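Local coordinates for protein BAG family molecular chaperone regulator 1 (PDB 4HWC) that binds the ATPase domain of HSP70/HSC70 chaperones through its BAG domain and probably regulates programmed cell death and stress responses as a co-chaperone, at residues E46-E51 and N77-L82. Numbering follows the deposited sequence.
Sequences ELLMNE and NYVETL
Leu48 pushes its side chain between Tyr78, Val79 and Leu82 and takes part in three of the four closest side-chain pairs of this small apolar contact. Its CB lies 3.9 Å from Val79 CG2. With CB already directed at the other segment, chi1 of -73° sets CG opposite the carbonyl carbon, and the fork meets the other helix. There CD1 meets Leu82 CD1 at 3.5 Å, tip to tip and tighter than usual van der Waals contact, while the same methyl rests 3.9 Å from Tyr78 CB and 4.0 Å from Val79 CG2. The other branch, CD2, comes obliquely to the Tyr78 ring, whose hydroxyl end points off from segment 46-51. A forked leucine suits this buried place, since its two methyls can serve different neighbours; the shorter, beta-branched Val79 suits the point where Leu48 and Val79 are the nearest residues, their CA atoms 7.1 Å apart. Val79 CG2 also touches Met49 SD at 4.2 Å, at the more exposed side of the contact, the two side chains crossing at about a right angle. The unbranched methionine chain, bent at chi2 and chi3, brings SD to this methyl. No hydrogen bond joins the segments, so packing alone links them here. Leu48 also touches Leu19 of helix 5-31, and Leu82 packs on Leu41, Val44 and Ile45, earlier on helix 38-55. The axes of segments 46-51 and 77-82 approach to 10.0 Å and run nearly antiparallel at 160°, pairing helices 38-55 and 62-88 as neighbours in the antiparallel three-helix bundle of the BAG domain.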
loop_
_atom_site.group_PDB
_atom_site.type_symbol
_atom_site.label_atom_id
_atom_site.label_comp_id
_atom_site.label_asym_id
_atom_site.label_seq_id
_atom_site.Cartn_x
_atom_site.Cartn_y
_atom_site.Cartn_z
ATOM N N GLU A 46 6.030 -3.761 -4.913
ATOM C CA GLU A 46 7.187 -2.898 -4.866
ATOM C C GLU A 46 6.885 -1.409 -4.831
ATOM O O GLU A 46 7.628 -0.651 -4.220
ATOM C CB GLU A 46 8.201 -3.321 -5.958
ATOM C CG GLU A 46 9.206 -4.313 -5.303
ATOM C CD GLU A 46 10.145 -5.087 -6.193
ATOM O OE1 GLU A 46 10.513 -6.201 -5.764
ATOM O OE2 GLU A 46 10.519 -4.621 -7.277
ATOM N N LEU A 47 5.782 -0.976 -5.435
ATOM C CA LEU A 47 5.417 0.435 -5.355
ATOM C C LEU A 47 5.017 0.743 -3.914
ATOM O O LEU A 47 5.271 1.846 -3.424
ATOM C CB LEU A 47 4.244 0.794 -6.287
ATOM C CG LEU A 47 4.550 0.856 -7.783
ATOM C CD1 LEU A 47 3.283 1.191 -8.554
ATOM C CD2 LEU A 47 5.628 1.894 -8.039
ATOM N N LEU A 48 4.394 -0.228 -3.243
ATOM C CA LEU A 48 3.989 -0.049 -1.847
ATOM C C LEU A 48 5.212 0.016 -0.936
ATOM O O LEU A 48 5.235 0.782 0.027
ATOM C CB LEU A 48 3.067 -1.191 -1.397
ATOM C CG LEU A 48 1.642 -1.155 -1.972
ATOM C CD1 LEU A 48 0.997 -2.517 -1.799
ATOM C CD2 LEU A 48 0.813 -0.080 -1.265
ATOM N N MET A 49 6.227 -0.790 -1.234
ATOM C CA MET A 49 7.435 -0.776 -0.416
ATOM C C MET A 49 8.138 0.568 -0.532
ATOM O O MET A 49 8.769 1.029 0.431
ATOM C CB MET A 49 8.378 -1.907 -0.821
ATOM C CG MET A 49 7.814 -3.290 -0.571
ATOM S SD MET A 49 7.338 -3.541 1.156
ATOM C CE MET A 49 8.973 -3.617 1.922
ATOM N N ASN A 50 8.034 1.196 -1.703
ATOM C CA ASN A 50 8.650 2.500 -1.922
ATOM C C ASN A 50 7.954 3.550 -1.069
ATOM O O ASN A 50 8.589 4.489 -0.580
ATOM C CB ASN A 50 8.585 2.906 -3.399
ATOM C CG ASN A 50 9.720 2.315 -4.216
ATOM O OD1 ASN A 50 10.743 1.892 -3.666
ATOM N ND2 ASN A 50 9.556 2.296 -5.540
ATOM N N GLU A 51 6.644 3.397 -0.895
ATOM C CA GLU A 51 5.896 4.329 -0.061
ATOM C C GLU A 51 6.257 4.068 1.405
ATOM O O GLU A 51 6.281 4.990 2.220
ATOM C CB GLU A 51 4.387 4.160 -0.274
ATOM C CG GLU A 51 3.923 4.495 -1.688
ATOM C CD GLU A 51 4.304 5.913 -2.110
ATOM O OE1 GLU A 51 3.846 6.881 -1.457
ATOM O OE2 GLU A 51 5.064 6.058 -3.093
ATOM N N ASN A 77 -0.745 -3.663 5.617
ATOM C CA ASN A 77 -1.943 -4.458 5.376
ATOM C C ASN A 77 -2.082 -4.812 3.903
ATOM O O ASN A 77 -2.416 -5.943 3.573
ATOM C CB ASN A 77 -3.209 -3.708 5.830
ATOM C CG ASN A 77 -3.364 -3.671 7.338
ATOM O OD1 ASN A 77 -2.656 -4.360 8.065
ATOM N ND2 ASN A 77 -4.310 -2.867 7.813
ATOM N N TYR A 78 -1.844 -3.846 3.017
ATOM C CA TYR A 78 -1.960 -4.114 1.584
ATOM C C TYR A 78 -0.897 -5.095 1.108
ATOM O O TYR A 78 -1.178 -5.971 0.295
ATOM C CB TYR A 78 -1.857 -2.826 0.769
ATOM C CG TYR A 78 -3.070 -1.926 0.857
ATOM C CD1 TYR A 78 -4.366 -2.440 0.762
ATOM C CD2 TYR A 78 -2.919 -0.551 0.963
ATOM C CE1 TYR A 78 -5.484 -1.588 0.781
ATOM C CE2 TYR A 78 -4.017 0.300 0.982
ATOM C CZ TYR A 78 -5.291 -0.220 0.884
ATOM O OH TYR A 78 -6.357 0.651 0.894
ATOM N N VAL A 79 0.330 -4.956 1.603
ATOM C CA VAL A 79 1.378 -5.886 1.191
ATOM C C VAL A 79 1.007 -7.287 1.680
ATOM O O VAL A 79 1.218 -8.280 0.984
ATOM C CB VAL A 79 2.763 -5.462 1.747
ATOM C CG1 VAL A 79 3.812 -6.533 1.423
ATOM C CG2 VAL A 79 3.182 -4.144 1.117
ATOM N N GLU A 80 0.434 -7.357 2.876
ATOM C CA GLU A 80 0.009 -8.625 3.460
ATOM C C GLU A 80 -1.050 -9.265 2.562
ATOM O O GLU A 80 -1.022 -10.465 2.298
ATOM C CB GLU A 80 -0.569 -8.373 4.854
ATOM C CG GLU A 80 -1.080 -9.606 5.578
ATOM C CD GLU A 80 -1.608 -9.265 6.962
ATOM O OE1 GLU A 80 -1.727 -10.180 7.797
ATOM O OE2 GLU A 80 -1.904 -8.074 7.214
ATOM N N THR A 81 -1.989 -8.448 2.100
ATOM C CA THR A 81 -3.050 -8.918 1.216
ATOM C C THR A 81 -2.461 -9.396 -0.111
ATOM O O THR A 81 -2.850 -10.447 -0.631
ATOM C CB THR A 81 -4.066 -7.787 0.959
ATOM O OG1 THR A 81 -4.717 -7.455 2.192
ATOM C CG2 THR A 81 -5.114 -8.208 -0.067
ATOM N N LEU A 82 -1.518 -8.634 -0.657
ATOM C CA LEU A 82 -0.895 -8.996 -1.926
ATOM C C LEU A 82 -0.042 -10.258 -1.826
ATOM O O LEU A 82 0.008 -11.055 -2.767
ATOM C CB LEU A 82 -0.038 -7.846 -2.451
ATOM C CG LEU A 82 -0.746 -6.586 -2.959
ATOM C CD1 LEU A 82 0.298 -5.551 -3.358
ATOM C CD2 LEU A 82 -1.624 -6.926 -4.152
#